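Local coordinates for beta-gamma-crystallin (Geodia cydonium, PDB 4IAU), which is of unknown function but binds calcium and pairs two crystallin-type Greek-key halves across an unusual interdomain interface, at residues Ser55-Leu60 and Val92-Lys97; Val6-Ser11 and Arg74-Val79. One frame throughout, in Å; residues are numbered along the deposited sequence.

Contact 1: residues Ser55-Leu60 and Val92-Lys97; sequences SLWIKL and VNFGGK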
loop_
_atom_site.group_PDB
_atom_site.type_symbol
_atom_site.label_atom_id
_atom_site.label_comp_id
_atom_site.label_asym_id
_atom_site.label_seq_id
_atom_site.Cartn_x
_atom_site.Cartn_y
_atom_site.Cartn_z
ATOM N N SER A 55 13.048 -4.781 -1.350
ATOM C CA SER A 55 13.110 -5.126 -2.761
ATOM C C SER A 55 12.385 -4.040 -3.578
ATOM O O SER A 55 11.851 -3.068 -3.054
ATOM C CB SER A 55 12.570 -6.527 -3.005
ATOM O OG SER A 55 13.387 -7.484 -2.403
ATOM N N LEU A 56 12.382 -4.242 -4.899
ATOM C CA LEU A 56 11.789 -3.240 -5.763
ATOM C C LEU A 56 10.267 -3.246 -5.645
ATOM O O LEU A 56 9.636 -4.268 -5.380
ATOM C CB LEU A 56 12.198 -3.458 -7.229
ATOM C CG LEU A 56 13.705 -3.477 -7.526
ATOM C CD1 LEU A 56 13.943 -3.844 -8.953
ATOM C CD2 LEU A 56 14.367 -2.149 -7.152
ATOM N N TRP A 57 9.700 -2.072 -5.833
ATOM C CA TRP A 57 8.281 -1.831 -5.750
ATOM C C TRP A 57 7.923 -0.654 -6.594
ATOM O O TRP A 57 8.762 0.230 -6.841
ATOM C CB TRP A 57 7.895 -1.597 -4.249
ATOM C CG TRP A 57 8.529 -0.331 -3.750
ATOM C CD1 TRP A 57 9.827 -0.199 -3.313
ATOM C CD2 TRP A 57 7.942 0.972 -3.719
ATOM N NE1 TRP A 57 10.070 1.118 -3.004
ATOM C CE2 TRP A 57 8.950 1.856 -3.234
ATOM C CE3 TRP A 57 6.704 1.497 -4.043
ATOM C CZ2 TRP A 57 8.696 3.216 -3.080
ATOM C CZ3 TRP A 57 6.454 2.856 -3.889
ATOM C CH2 TRP A 57 7.464 3.676 -3.402
ATOM N N ILE A 58 6.641 -0.555 -6.979
ATOM C CA ILE A 58 6.162 0.625 -7.673
ATOM C C ILE A 58 4.670 0.786 -7.382
ATOM O O ILE A 58 3.936 -0.198 -7.418
ATOM C CB ILE A 58 6.470 0.603 -9.177
ATOM C CG1 ILE A 58 6.063 1.931 -9.825
ATOM C CG2 ILE A 58 5.824 -0.584 -9.877
ATOM C CD1 ILE A 58 6.637 2.106 -11.212
ATOM N N LYS A 59 4.241 2.010 -7.115
ATOM C CA LYS A 59 2.862 2.362 -6.947
ATOM C C LYS A 59 2.380 3.049 -8.230
ATOM O O LYS A 59 3.025 4.000 -8.673
ATOM C CB LYS A 59 2.676 3.283 -5.722
ATOM C CG LYS A 59 1.230 3.702 -5.496
ATOM C CD LYS A 59 0.861 4.573 -4.314
ATOM C CE LYS A 59 0.897 6.037 -4.632
ATOM N NZ LYS A 59 0.073 6.546 -5.743
ATOM N N LEU A 60 1.275 2.593 -8.783
ATOM C CA LEU A 60 0.734 3.118 -9.996
ATOM C C LEU A 60 -0.726 3.526 -9.860
ATOM O O LEU A 60 -1.553 2.860 -9.270
ATOM C CB LEU A 60 0.850 2.068 -11.145
ATOM C CG LEU A 60 2.293 1.709 -11.516
ATOM C CD1 LEU A 60 2.282 0.570 -12.540
ATOM C CD2 LEU A 60 3.015 2.923 -12.066
ATOM N N VAL A 92 8.519 -0.862 5.349
ATOM C CA VAL A 92 8.754 0.325 4.534
ATOM C C VAL A 92 8.309 0.024 3.098
ATOM O O VAL A 92 8.170 -1.119 2.663
ATOM C CB VAL A 92 10.205 0.778 4.566
ATOM C CG1 VAL A 92 10.634 1.220 5.966
ATOM C CG2 VAL A 92 11.173 -0.286 4.000
ATOM N N ASN A 93 8.070 1.100 2.338
ATOM C CA ASN A 93 7.778 0.961 0.918
ATOM C C ASN A 93 6.557 0.063 0.682
ATOM O O ASN A 93 6.448 -0.680 -0.277
ATOM C CB ASN A 93 8.954 0.435 0.127
ATOM C CG ASN A 93 10.177 1.334 0.269
ATOM O OD1 ASN A 93 10.060 2.539 0.440
ATOM N ND2 ASN A 93 11.341 0.699 0.245
ATOM N N PHE A 94 5.603 0.171 1.610
ATOM C CA PHE A 94 4.284 -0.421 1.456
ATOM C C PHE A 94 4.344 -1.921 1.403
ATOM O O PHE A 94 3.451 -2.579 0.811
ATOM C CB PHE A 94 3.499 0.187 0.282
ATOM C CG PHE A 94 3.724 1.663 0.228
ATOM C CD1 PHE A 94 3.347 2.479 1.312
ATOM C CD2 PHE A 94 4.351 2.272 -0.837
ATOM C CE1 PHE A 94 3.654 3.813 1.327
ATOM C CE2 PHE A 94 4.647 3.598 -0.826
ATOM C CZ PHE A 94 4.294 4.385 0.275
ATOM N N GLY A 95 5.346 -2.540 2.037
ATOM C CA GLY A 95 5.453 -3.968 2.020
ATOM C C GLY A 95 4.752 -4.646 3.172
ATOM O O GLY A 95 4.420 -4.060 4.179
ATOM N N GLY A 96 4.542 -5.967 2.992
ATOM C CA GLY A 96 4.066 -6.822 4.079
ATOM C C GLY A 96 2.611 -6.635 4.404
ATOM O O GLY A 96 1.802 -6.108 3.633
ATOM N N LYS A 97 2.241 -7.092 5.600
ATOM C CA LYS A 97 0.847 -7.067 6.053
ATOM C C LYS A 97 0.322 -5.652 5.996
ATOM O O LYS A 97 0.961 -4.710 6.466
ATOM C CB LYS A 97 0.806 -7.590 7.480
ATOM C CG LYS A 97 -0.593 -7.771 8.028
ATOM C CD LYS A 97 -0.691 -8.527 9.308
ATOM C CE LYS A 97 -0.625 -10.033 9.229
ATOM N NZ LYS A 97 -1.615 -10.612 10.199
#
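Asn-93 is the first residue of the 92-97 loop to meet Trp-57, and it does so over one face of the indole. Its CB stands 3.5 Å from the centroid of the five-membered ring, only 17° off the ring normal, a CH-pi contact. Beyond CB the amide lies nearly flat on the indole, its plane almost parallel to that of the ring, with CG 3.3 Å from Trp-57 NE1. The amide nitrogen ND2 is tied to Gly-53 O, which helps fix its rotation. Phe-94 follows on the same side of the indole but meets it edge-on: CE2 is 3.6 Å from Trp-57 CZ3, and the two six-membered rings form an offset edge-to-face pair, with centroids 5.3 Å apart and planes at 81°. Trp-57 can present this face because its CG sits between the backbone N and the carbonyl carbon (chi1 66°). Phe-94 also packs edge-to-face with Tyr-89. Asn-93 and Phe-94 both adopt left-handed helical backbone angles, in a beta turn closed by Gly-95 N bonded to Val-92 O at 3.2 Å. This tight turn, and the six residues that separate the aromatic Tyr-89 from Gly-96, are consistent with the folded beta-hairpin of a beta/gamma-crystallin Greek key, here laid against a strand of the other half at the interdomain interface.

Contact 2: residues Val6-Ser11 and Arg74-Val79; sequences VTLVTS and RSFRPV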
loop_
_atom_site.group_PDB
_atom_site.type_symbol
_atom_site.label_atom_id
_atom_site.label_comp_id
_atom_site.label_asym_id
_atom_site.label_seq_id
_atom_site.Cartn_x
_atom_site.Cartn_y
_atom_site.Cartn_z
ATOM N N VAL A 6 -6.793 -3.571 -12.852
ATOM C CA VAL A 6 -5.547 -3.396 -13.575
ATOM C C VAL A 6 -5.460 -4.447 -14.683
ATOM O O VAL A 6 -5.818 -5.587 -14.486
ATOM C CB VAL A 6 -4.324 -3.424 -12.628
ATOM C CG1 VAL A 6 -4.207 -4.767 -11.900
ATOM C CG2 VAL A 6 -3.044 -3.097 -13.372
ATOM N N THR A 7 -4.935 -4.016 -15.821
ATOM C CA THR A 7 -4.604 -4.894 -16.909
ATOM C C THR A 7 -3.085 -5.102 -16.931
ATOM O O THR A 7 -2.319 -4.142 -16.846
ATOM C CB THR A 7 -5.004 -4.280 -18.261
ATOM O OG1 THR A 7 -6.420 -4.117 -18.300
ATOM C CG2 THR A 7 -4.545 -5.148 -19.454
ATOM N N LEU A 8 -2.672 -6.362 -17.038
ATOM C CA LEU A 8 -1.282 -6.739 -17.135
ATOM C C LEU A 8 -1.090 -7.558 -18.393
ATOM O O LEU A 8 -1.937 -8.346 -18.789
ATOM C CB LEU A 8 -0.808 -7.553 -15.916
ATOM C CG LEU A 8 -0.806 -6.774 -14.587
ATOM C CD1 LEU A 8 -0.585 -7.701 -13.433
ATOM C CD2 LEU A 8 0.220 -5.704 -14.637
ATOM N N VAL A 9 0.043 -7.322 -19.073
ATOM C CA VAL A 9 0.339 -7.950 -20.357
ATOM C C VAL A 9 1.730 -8.571 -20.302
ATOM O O VAL A 9 2.690 -7.974 -19.812
ATOM C CB VAL A 9 0.242 -6.924 -21.503
ATOM C CG1 VAL A 9 0.366 -7.630 -22.848
ATOM C CG2 VAL A 9 -1.030 -6.122 -21.447
ATOM N N THR A 10 1.841 -9.812 -20.797
ATOM C CA THR A 10 3.102 -10.516 -20.883
ATOM C C THR A 10 3.930 -9.987 -22.030
ATOM O O THR A 10 3.426 -9.373 -22.956
ATOM C CB THR A 10 2.902 -12.031 -21.034
ATOM O OG1 THR A 10 2.395 -12.233 -22.335
ATOM C CG2 THR A 10 2.006 -12.602 -19.988
ATOM N N SER A 11 5.220 -10.343 -22.031
ATOM C CA SER A 11 6.081 -9.957 -23.146
ATOM C C SER A 11 5.576 -10.582 -24.441
ATOM O O SER A 11 5.823 -10.049 -25.511
ATOM C CB SER A 11 7.521 -10.405 -22.885
ATOM O OG SER A 11 7.619 -11.795 -22.780
ATOM N N ARG A 74 6.103 -10.198 -8.684
ATOM C CA ARG A 74 5.757 -11.471 -8.050
ATOM C C ARG A 74 4.567 -11.339 -7.117
ATOM O O ARG A 74 4.078 -12.372 -6.625
ATOM C CB ARG A 74 6.964 -12.104 -7.354
ATOM C CG ARG A 74 8.021 -12.646 -8.310
ATOM C CD ARG A 74 7.743 -14.079 -8.751
ATOM N NE ARG A 74 6.656 -14.244 -9.683
ATOM C CZ ARG A 74 6.779 -14.201 -10.995
ATOM N NH1 ARG A 74 7.898 -13.862 -11.563
ATOM N NH2 ARG A 74 5.722 -14.474 -11.766
ATOM N N SER A 75 4.061 -10.142 -6.877
ATOM C CA SER A 75 2.833 -9.920 -6.156
ATOM C C SER A 75 2.392 -8.493 -6.438
ATOM O O SER A 75 3.190 -7.647 -6.841
ATOM C CB SER A 75 2.965 -10.173 -4.645
ATOM O OG SER A 75 3.932 -9.345 -4.033
ATOM N N PHE A 76 1.099 -8.210 -6.191
ATOM C CA PHE A 76 0.572 -6.869 -6.417
ATOM C C PHE A 76 -0.785 -6.807 -5.767
ATOM O O PHE A 76 -1.473 -7.820 -5.583
ATOM C CB PHE A 76 0.540 -6.507 -7.913
ATOM C CG PHE A 76 -0.202 -7.474 -8.813
ATOM C CD1 PHE A 76 0.468 -8.551 -9.354
ATOM C CD2 PHE A 76 -1.540 -7.314 -9.120
ATOM C CE1 PHE A 76 -0.208 -9.429 -10.208
ATOM C CE2 PHE A 76 -2.180 -8.188 -9.953
ATOM C CZ PHE A 76 -1.525 -9.258 -10.507
ATOM N N ARG A 77 -1.206 -5.573 -5.419
ATOM C CA ARG A 77 -2.472 -5.429 -4.711
ATOM C C ARG A 77 -3.006 -4.022 -4.860
ATOM O O ARG A 77 -2.239 -3.062 -5.017
ATOM C CB ARG A 77 -2.333 -5.785 -3.210
ATOM C CG ARG A 77 -1.254 -4.954 -2.500
ATOM C CD ARG A 77 -1.184 -5.357 -1.029
ATOM N NE ARG A 77 0.001 -4.804 -0.406
ATOM C CZ ARG A 77 0.430 -5.161 0.811
ATOM N NH1 ARG A 77 -0.294 -6.013 1.544
ATOM N NH2 ARG A 77 1.551 -4.685 1.297
ATOM N N PRO A 78 -4.320 -3.854 -4.756
ATOM C CA PRO A 78 -4.914 -2.531 -4.770
ATOM C C PRO A 78 -4.758 -1.870 -3.405
ATOM O O PRO A 78 -4.596 -2.500 -2.371
ATOM C CB PRO A 78 -6.389 -2.823 -5.097
ATOM C CG PRO A 78 -6.636 -4.184 -4.443
ATOM C CD PRO A 78 -5.360 -4.928 -4.643
ATOM N N VAL A 79 -4.868 -0.536 -3.426
ATOM C CA VAL A 79 -4.921 0.243 -2.222
ATOM C C VAL A 79 -6.405 0.488 -1.945
ATOM O O VAL A 79 -7.050 1.350 -2.543
ATOM C CB VAL A 79 -4.140 1.552 -2.337
ATOM C CG1 VAL A 79 -4.180 2.330 -1.022
ATOM C CG2 VAL A 79 -2.675 1.285 -2.759
#
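The Phe-76 ring receives Leu-8 over one face: CD1 stands above the plane, displaced toward the rim, 3.8 Å from the ring centroid and 27° off the normal, a CH-pi contact. Of the ring atoms CZ is nearest, 3.4 Å from Leu-8 CD1. Val-6 joins more loosely, its CG1 reaching CE2 of Phe-76 at 4.4 Å on an oblique approach. Elsewhere around the ring, Phe-18 makes an edge-to-face pair with it, and Trp-39 and Gln-22 also touch the side chain.

The geometry is that of two sheets packed face to face. Strand 5-9 sends Val-6 and Leu-8 inward from one sheet, while Phe-76 comes from strand 75-78, an outer strand of the other, so that the side chains of Leu-8 and Phe-76 come from opposite directions. With CG of Phe-76 lodged between its backbone N and carbonyl carbon (chi1 55°), the ring projects into the space between the sheets. The backbones stay well apart, the closest CA atoms being those of Val-6 and Pro-78 at 8.9 Å. Just before Phe-76 there is a classic beta bulge at Arg-74 and Ser-75, opposite Tyr-42; just after it, the CB of Arg-77 points away from strand 5-9, and its guanidinium group is hydrogen-bonded to Tyr-42 OH.

Since all three touching residues are buried and meet through carbon alone, the contact rests on hydrophobic and dispersion forces, consistent with an ordinary beta-sandwich core.

Overall arrangement
The two contacts illustrate how one sheet can serve two different interfaces. Strands 57-61 and 75-78 flank strand 38-42 on its two sides; the first supplies contact 1, the second contact 2. Contact 2 is the core case, fully buried and aliphatic against aromatic, within the first half of the chain. Contact 1 is only partly buried, sets an amide and a ring against an indole, and joins that half to the calcium-binding one, its Asn-93 side chain about 11 Å from the bound ion. Arg-77 links them: NH2 lies 2.7 Å from Gly-96 O and 2.9 Å from Phe-94 O, both probable hydrogen bonds.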